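Local structure of RNA-dependent RNA polymerase (Toscana virus, 6QW0) at residues A[35-39]-A[198-203]; A[12-17]-A[158-164]. The protein probably cleaves host mRNAs a short way behind their caps, through a manganese-binding endonuclease domain of the viral L protein, to supply primers for transcription. All blocks are in the same frame, centred on the assembly; numbering follows the deposited sequence.

Contact 1 (A[35-39]-A[198-203])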
ATOM      1  N   ALA A  35     -12.219 -20.517  -1.844  1.00 22.53           N
ATOM      2  CA  ALA A  35     -11.305 -21.577  -2.238  1.00 22.19           C
ATOM      3  C   ALA A  35     -10.367 -21.092  -3.339  1.00 22.08           C
ATOM      4  O   ALA A  35     -10.656 -20.134  -4.052  1.00 28.20           O
ATOM      5  CB  ALA A  35     -12.082 -22.792  -2.748  1.00 23.31           C
ATOM      6  N   TYR A  36      -9.234 -21.775  -3.469  1.00 24.67           N
ATOM      7  CA  TYR A  36      -8.266 -21.487  -4.518  1.00 26.77           C
ATOM      8  C   TYR A  36      -7.678 -22.798  -5.021  1.00 28.85           C
ATOM      9  O   TYR A  36      -7.526 -23.761  -4.266  1.00 28.28           O
ATOM     10  CB  TYR A  36      -7.125 -20.542  -4.031  1.00 26.00           C
ATOM     11  CG  TYR A  36      -6.522 -20.940  -2.696  1.00 26.77           C
ATOM     12  CD1 TYR A  36      -7.073 -20.486  -1.502  1.00 27.05           C
ATOM     13  CD2 TYR A  36      -5.425 -21.802  -2.623  1.00 30.67           C
ATOM     14  CE1 TYR A  36      -6.549 -20.866  -0.271  1.00 28.33           C
ATOM     15  CE2 TYR A  36      -4.894 -22.185  -1.392  1.00 32.54           C
ATOM     16  CZ  TYR A  36      -5.464 -21.716  -0.223  1.00 32.41           C
ATOM     17  OH  TYR A  36      -4.951 -22.100   1.004  1.00 31.69           O
ATOM     18  N   VAL A  37      -7.362 -22.832  -6.312  1.00 27.80           N
ATOM     19  CA  VAL A  37      -6.707 -23.977  -6.937  1.00 29.51           C
ATOM     20  C   VAL A  37      -5.422 -23.466  -7.572  1.00 29.19           C
ATOM     21  O   VAL A  37      -5.463 -22.549  -8.400  1.00 31.20           O
ATOM     22  CB  VAL A  37      -7.600 -24.657  -7.988  1.00 30.96           C
ATOM     23  CG1 VAL A  37      -6.868 -25.844  -8.615  1.00 32.47           C
ATOM     24  CG2 VAL A  37      -8.925 -25.099  -7.371  1.00 27.63           C
ATOM     25  N   ILE A  38      -4.289 -24.040  -7.172  1.00 32.70           N
ATOM     26  CA  ILE A  38      -2.977 -23.654  -7.679  1.00 33.53           C
ATOM     27  C   ILE A  38      -2.488 -24.737  -8.628  1.00 42.53           C
ATOM     28  O   ILE A  38      -2.493 -25.924  -8.278  1.00 39.93           O
ATOM     29  CB  ILE A  38      -1.966 -23.442  -6.540  1.00 37.17           C
ATOM     30  CG1 ILE A  38      -2.463 -22.362  -5.582  1.00 35.64           C
ATOM     31  CG2 ILE A  38      -0.596 -23.093  -7.114  1.00 39.67           C
ATOM     32  CD1 ILE A  38      -1.632 -22.243  -4.316  1.00 41.99           C
ATOM     33  N   LYS A  39      -2.044 -24.327  -9.815  1.00 40.11           N
ATOM     34  CA  LYS A  39      -1.533 -25.238 -10.831  1.00 49.90           C
ATOM     35  C   LYS A  39      -0.209 -24.712 -11.368  1.00 48.51           C
ATOM     36  O   LYS A  39       0.009 -23.500 -11.446  1.00 42.97           O
ATOM     37  CB  LYS A  39      -2.528 -25.414 -11.989  1.00 45.21           C
ATOM     38  CG  LYS A  39      -3.891 -25.948 -11.575  1.00 45.77           C
ATOM     39  CD  LYS A  39      -3.808 -27.411 -11.184  1.00 45.91           C
ATOM     40  N   ASP A 198      -2.338 -17.723   3.167  1.00 25.78           N
ATOM     41  CA  ASP A 198      -2.733 -19.106   2.890  1.00 27.14           C
ATOM     42  C   ASP A 198      -2.170 -19.568   1.554  1.00 30.06           C
ATOM     43  O   ASP A 198      -1.620 -20.671   1.441  1.00 29.41           O
ATOM     44  CB  ASP A 198      -4.257 -19.240   2.889  1.00 27.77           C
ATOM     45  CG  ASP A 198      -4.865 -19.221   4.286  1.00 36.18           C
ATOM     46  OD1 ASP A 198      -4.146 -19.474   5.277  1.00 36.15           O
ATOM     47  OD2 ASP A 198      -6.083 -18.953   4.389  1.00 38.37           O
ATOM     48  N   ILE A 199      -2.304 -18.729   0.524  1.00 26.40           N
ATOM     49  CA  ILE A 199      -1.824 -19.095  -0.806  1.00 27.14           C
ATOM     50  C   ILE A 199      -0.309 -19.200  -0.807  1.00 30.16           C
ATOM     51  O   ILE A 199       0.263 -20.137  -1.375  1.00 30.27           O
ATOM     52  CB  ILE A 199      -2.323 -18.075  -1.848  1.00 26.58           C
ATOM     53  CG1 ILE A 199      -3.841 -18.174  -2.001  1.00 28.41           C
ATOM     54  CG2 ILE A 199      -1.624 -18.281  -3.195  1.00 32.66           C
ATOM     55  CD1 ILE A 199      -4.446 -17.023  -2.792  1.00 28.87           C
ATOM     56  N   PHE A 200       0.365 -18.247  -0.160  1.00 29.31           N
ATOM     57  CA  PHE A 200       1.822 -18.230  -0.157  1.00 31.33           C
ATOM     58  C   PHE A 200       2.403 -19.487   0.482  1.00 33.98           C
ATOM     59  O   PHE A 200       3.427 -20.006   0.025  1.00 37.31           O
ATOM     60  CB  PHE A 200       2.320 -16.986   0.574  1.00 32.01           C
ATOM     61  CG  PHE A 200       3.810 -16.859   0.587  1.00 33.47           C
ATOM     62  CD1 PHE A 200       4.492 -16.480  -0.556  1.00 38.00           C
ATOM     63  CD2 PHE A 200       4.532 -17.143   1.735  1.00 39.50           C
ATOM     64  CE1 PHE A 200       5.872 -16.369  -0.554  1.00 37.37           C
ATOM     65  CE2 PHE A 200       5.912 -17.036   1.744  1.00 39.67           C
ATOM     66  CZ  PHE A 200       6.580 -16.647   0.600  1.00 43.05           C
ATOM     67  N   GLU A 201       1.779 -19.979   1.556  1.00 29.67           N
ATOM     68  CA  GLU A 201       2.319 -21.159   2.223  1.00 32.47           C
ATOM     69  C   GLU A 201       2.266 -22.378   1.313  1.00 37.45           C
ATOM     70  O   GLU A 201       3.133 -23.256   1.394  1.00 37.11           O
ATOM     71  CB  GLU A 201       1.565 -21.429   3.523  1.00 38.04           C
ATOM     72  CG  GLU A 201       2.228 -22.478   4.406  1.00 56.75           C
ATOM     73  CD  GLU A 201       1.282 -23.061   5.442  1.00 67.71           C
ATOM     74  OE1 GLU A 201       0.453 -22.301   5.988  1.00 68.88           O
ATOM     75  OE2 GLU A 201       1.368 -24.279   5.709  1.00 69.59           O
ATOM     76  N   GLU A 202       1.277 -22.442   0.428  1.00 30.88           N
ATOM     77  CA  GLU A 202       1.200 -23.543  -0.524  1.00 34.72           C
ATOM     78  C   GLU A 202       2.041 -23.278  -1.768  1.00 39.54           C
ATOM     79  O   GLU A 202       2.542 -24.227  -2.384  1.00 45.84           O
ATOM     80  CB  GLU A 202      -0.269 -23.822  -0.882  1.00 31.46           C
ATOM     81  CG  GLU A 202      -1.067 -24.366   0.322  1.00 35.89           C
ATOM     82  CD  GLU A 202      -2.529 -24.670   0.037  1.00 30.65           C
ATOM     83  OE1 GLU A 202      -2.852 -25.166  -1.066  1.00 33.49           O
ATOM     84  OE2 GLU A 202      -3.366 -24.417   0.940  1.00 28.60           O
ATOM     85  N   LEU A 203       2.248 -22.007  -2.125  1.00 38.72           N
ATOM     86  CA  LEU A 203       3.117 -21.680  -3.253  1.00 39.12           C
ATOM     87  C   LEU A 203       4.577 -21.976  -2.936  1.00 44.14           C
ATOM     88  O   LEU A 203       5.324 -22.441  -3.807  1.00 46.89           O
ATOM     89  CB  LEU A 203       2.960 -20.211  -3.632  1.00 37.83           C
ATOM     90  CG  LEU A 203       1.731 -19.792  -4.429  1.00 39.11           C
ATOM     91  CD1 LEU A 203       1.806 -18.303  -4.716  1.00 38.97           C
ATOM     92  CD2 LEU A 203       1.641 -20.588  -5.719  1.00 39.67           C
TER
HETATM   93  O   HOH W   1      -4.749 -25.087  -3.369  1.00 42.69           O
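Polar contact begins at the phenol of Tyr36, whose OH donates a hydrogen bond to Glu202 OE2 at 2.8 Å. The oxygen is met from well above the carboxylate plane, 55° out of it, and ring and carboxylate planes are turned about halfway between parallel and perpendicular, so the acid lies at the ring edge near CE2 without being coplanar with it. An extended Glu202 side chain brings both oxygens to this edge. The second one, OE1, accepts from a water that also donates to the backbone O of Tyr36, 3.2 Å away from that water. The phenol oxygen directly, and the strand carbonyl through the water, are tied to one carboxylate.

The aromatic contact lies over the ring face. Ile199 CG1 sits 3.9 Å from the centroid of the Tyr36 ring, only 8° off its normal, a CH-pi contact made by a methylene almost over the ring centre. The tyrosine CG, set between backbone N and carbonyl carbon, swings the ring off the strand toward the helix so that one face meets this methylene.

Strand 36-39 is an outer strand of a three-stranded antiparallel sheet, next to strand 46-49, and here it runs at 26° to the 198-203 end of helix 183-203, the two segment axes coming within 10.2 Å. Ile47 of the neighbouring strand touches both Tyr36 and Ile199.

Apolar contacts gather around Ile38, two residues further on. Its CG2 packs on Leu203 CD2 at 3.6 Å, while CD1 reaches Ile199 CG2 and the aliphatic root of Glu202, with CD1 to CB at 4.0 Å.

Contact 2 (A[12-17]-A[158-164])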
ATOM      1  N   PRO A  12       0.852  26.418  -2.280  1.00 35.88           N
ATOM      2  CA  PRO A  12       0.727  25.929  -0.901  1.00 26.05           C
ATOM      3  C   PRO A  12       2.074  25.924  -0.200  1.00 31.88           C
ATOM      4  O   PRO A  12       3.130  25.964  -0.832  1.00 34.23           O
ATOM      5  CB  PRO A  12       0.203  24.501  -1.076  1.00 34.90           C
ATOM      6  CG  PRO A  12       0.702  24.083  -2.431  1.00 42.63           C
ATOM      7  CD  PRO A  12       0.745  25.334  -3.274  1.00 42.96           C
ATOM      8  N   VAL A  13       2.020  25.855   1.138  1.00 23.99           N
ATOM      9  CA  VAL A  13       3.243  25.758   1.927  1.00 22.56           C
ATOM     10  C   VAL A  13       3.995  24.504   1.517  1.00 22.41           C
ATOM     11  O   VAL A  13       3.433  23.401   1.493  1.00 23.59           O
ATOM     12  CB  VAL A  13       2.923  25.731   3.428  1.00 24.97           C
ATOM     13  CG1 VAL A  13       4.177  25.364   4.236  1.00 24.03           C
ATOM     14  CG2 VAL A  13       2.380  27.073   3.891  1.00 27.03           C
ATOM     15  N   ARG A  14       5.275  24.670   1.195  0.56 22.70           N
ATOM     16  CA  ARG A  14       6.129  23.570   0.764  0.56 19.04           C
ATOM     17  C   ARG A  14       6.757  22.947   2.003  0.56 20.07           C
ATOM     18  O   ARG A  14       7.715  23.484   2.573  0.56 20.33           O
ATOM     19  CB  ARG A  14       7.180  24.080  -0.217  0.56 24.02           C
ATOM     20  CG  ARG A  14       6.582  24.592  -1.524  0.56 24.99           C
ATOM     21  CD  ARG A  14       7.608  25.363  -2.354  0.56 30.60           C
ATOM     22  NE  ARG A  14       8.039  26.587  -1.684  0.56 35.07           N
ATOM     23  CZ  ARG A  14       9.237  26.768  -1.131  0.56 38.43           C
ATOM     24  NH1 ARG A  14      10.160  25.812  -1.173  0.56 34.17           N
ATOM     25  NH2 ARG A  14       9.517  27.922  -0.542  0.56 40.15           N
ATOM     26  N   ALA A  15       6.200  21.822   2.437  1.00 20.02           N
ATOM     27  CA  ALA A  15       6.638  21.155   3.652  1.00 18.48           C
ATOM     28  C   ALA A  15       6.152  19.722   3.607  1.00 15.78           C
ATOM     29  O   ALA A  15       5.305  19.361   2.787  1.00 18.17           O
ATOM     30  CB  ALA A  15       6.096  21.839   4.915  1.00 16.46           C
ATOM     31  N   LEU A  16       6.703  18.914   4.511  1.00 17.03           N
ATOM     32  CA  LEU A  16       6.292  17.523   4.674  1.00 16.66           C
ATOM     33  C   LEU A  16       5.262  17.408   5.797  1.00 17.26           C
ATOM     34  O   LEU A  16       5.504  17.880   6.911  1.00 18.47           O
ATOM     35  CB  LEU A  16       7.508  16.654   4.991  1.00 18.09           C
ATOM     36  CG  LEU A  16       7.240  15.184   5.343  1.00 18.15           C
ATOM     37  CD1 LEU A  16       6.559  14.499   4.175  1.00 19.46           C
ATOM     38  CD2 LEU A  16       8.555  14.478   5.707  1.00 19.71           C
ATOM     39  N   THR A  17       4.121  16.786   5.496  1.00 16.96           N
ATOM     40  CA  THR A  17       3.084  16.484   6.490  1.00 17.58           C
ATOM     41  C   THR A  17       3.075  14.987   6.752  1.00 17.55           C
ATOM     42  O   THR A  17       3.032  14.186   5.811  1.00 17.95           O
ATOM     43  CB  THR A  17       1.711  16.942   6.007  1.00 17.70           C
ATOM     44  OG1 THR A  17       1.713  18.354   5.777  1.00 19.85           O
ATOM     45  CG2 THR A  17       0.608  16.602   7.022  1.00 20.24           C
ATOM     46  N   SER A 158       9.875  17.926  -0.515  1.00 21.16           N
ATOM     47  CA  SER A 158       8.789  18.812  -0.117  0.74 19.62           C
ATOM     48  C   SER A 158       9.125  20.275  -0.364  1.00 20.61           C
ATOM     49  O   SER A 158       8.216  21.112  -0.341  1.00 21.75           O
ATOM     50  CB  SER A 158       8.424  18.576   1.365  0.74 18.27           C
ATOM     51  OG  SER A 158       9.348  19.152   2.280  0.74 18.51           O
ATOM     52  N   ALA A 159      10.394  20.590  -0.625  1.00 20.28           N
ATOM     53  CA  ALA A 159      10.764  21.946  -0.991  1.00 21.09           C
ATOM     54  C   ALA A 159      10.268  22.313  -2.379  1.00 24.67           C
ATOM     55  O   ALA A 159      10.196  23.505  -2.707  1.00 24.28           O
ATOM     56  CB  ALA A 159      12.277  22.098  -0.944  1.00 22.53           C
ATOM     57  N   ILE A 160       9.941  21.311  -3.194  1.00 21.39           N
ATOM     58  CA  ILE A 160       9.475  21.501  -4.565  1.00 22.10           C
ATOM     59  C   ILE A 160       7.956  21.548  -4.592  1.00 23.03           C
ATOM     60  O   ILE A 160       7.365  22.513  -5.088  1.00 24.71           O
ATOM     61  CB  ILE A 160      10.014  20.391  -5.473  1.00 24.67           C
ATOM     62  CG1 ILE A 160      11.541  20.407  -5.462  1.00 26.71           C
ATOM     63  CG2 ILE A 160       9.464  20.540  -6.901  1.00 26.67           C
ATOM     64  CD1 ILE A 160      12.129  19.307  -6.268  1.00 32.73           C
ATOM     65  N   LYS A 161       7.310  20.504  -4.054  1.00 22.42           N
ATOM     66  CA  LYS A 161       5.870  20.454  -3.903  1.00 23.54           C
ATOM     67  C   LYS A 161       5.614  19.851  -2.533  1.00 22.67           C
ATOM     68  O   LYS A 161       6.329  18.924  -2.133  1.00 22.55           O
ATOM     69  CB  LYS A 161       5.173  19.594  -4.969  1.00 23.71           C
ATOM     70  CG  LYS A 161       5.400  20.072  -6.396  1.00 28.64           C
ATOM     71  CD  LYS A 161       4.957  19.020  -7.408  1.00 32.76           C
ATOM     72  CE  LYS A 161       5.285  19.467  -8.828  1.00 44.04           C
ATOM     73  NZ  LYS A 161       5.551  18.307  -9.730  1.00 51.49           N
ATOM     74  N   PRO A 162       4.600  20.325  -1.814  1.00 22.18           N
ATOM     75  CA  PRO A 162       4.296  19.735  -0.503  1.00 20.43           C
ATOM     76  C   PRO A 162       3.958  18.257  -0.639  1.00 20.12           C
ATOM     77  O   PRO A 162       3.296  17.832  -1.588  1.00 21.81           O
ATOM     78  CB  PRO A 162       3.096  20.552  -0.012  1.00 22.71           C
ATOM     79  CG  PRO A 162       2.504  21.127  -1.237  1.00 23.44           C
ATOM     80  CD  PRO A 162       3.622  21.355  -2.197  1.00 21.36           C
ATOM     81  N   ILE A 163       4.443  17.473   0.318  1.00 19.96           N
ATOM     82  CA  ILE A 163       4.221  16.031   0.341  1.00 16.28           C
ATOM     83  C   ILE A 163       3.510  15.661   1.637  1.00 18.61           C
ATOM     84  O   ILE A 163       3.848  16.179   2.704  1.00 18.92           O
ATOM     85  CB  ILE A 163       5.558  15.261   0.217  1.00 19.21           C
ATOM     86  CG1 ILE A 163       6.192  15.475  -1.157  1.00 21.45           C
ATOM     87  CG2 ILE A 163       5.358  13.745   0.510  1.00 22.57           C
ATOM     88  CD1 ILE A 163       7.615  14.917  -1.259  1.00 23.86           C
ATOM     89  N   SER A 164       2.550  14.738   1.551  1.00 19.22           N
ATOM     90  CA  SER A 164       2.032  14.046   2.726  1.00 19.11           C
ATOM     91  C   SER A 164       2.429  12.583   2.603  1.00 20.36           C
ATOM     92  O   SER A 164       2.262  11.993   1.529  1.00 19.92           O
ATOM     93  CB  SER A 164       0.512  14.195   2.839  1.00 21.26           C
ATOM     94  OG  SER A 164       0.156  15.549   3.070  1.00 23.12           O
TER
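Arg14 lies over the turn that follows helix 136-157, and its side chain can be followed atom by atom across it. CB rests on the carbonyl oxygen of Ser158, 3.1 Å from Arg14 CB. CG lies about equally far from the carbonyl oxygens of Ser158 and Ala159, and CD comes closer to Ala159 O. A bend at chi3 (-65°) then carries the guanidinium alongside Ala159; NE and CZ stay near the same oxygen without bonding to it, and NH1 donates to Ala159 O at 2.8 Å. This bond uses a carbonyl lone pair, and the acceptor lies only 10° out of the guanidinium plane, so the group meets the turn with its edge. A second Arg14 conformer is deposited, so the bond may not be constantly made.

Ser158 rests its CB against the peptide of Ala15, 3.4 Å from Ala15 C, while its OG, in the conformer described of two, bonds back to Leu155 O in the preceding helix. Pro12 and Pro162 cross at about a right angle, CG against CG at 3.7 Å; Pro162 CB also meets the carbonyl oxygen of Val13.

From Ala15 onward the backbones pair. Ile163 N donates to Ala15 O, and Ile163 O accepts from Thr17 N at 2.9 Å, the latter nearly straight at 172°. Leu16 and Ile163 share one sheet face, CD1 to CG2 at 3.9 Å, and Leu16 also packs on Cys154 and Leu155 of helix 136-157. On the other face, Ser164 OG lies beside Thr17 CB. Strand 16-17 thus pairs in parallel with the start of strand 163-171, whose other neighbour at this end is strand 124-131, in the mixed sheet of a PDDEXK-type nuclease.

In the fold
Contacts 1 and 2 lie on opposite sides of the chain's centre, about 43 Å apart between centres, and share no helix or strand. Contact 1 is a surface contact, where mainly side chains join an outer strand of the small antiparallel sheet to the end of helix 183-203. Contact 2 is partly buried and runs largely through backbone atoms, adding strand 16-17 to the mixed sheet. That sheet also contains strand 124-131, which bears the manganese-binding Glu128 and Phe129, so contact 2 belongs to the nuclease framework. Chemistry follows place: a phenol, a carboxylate, a water and aliphatic packing in contact 1; backbone hydrogen bonds, prolines and an arginine in contact 2.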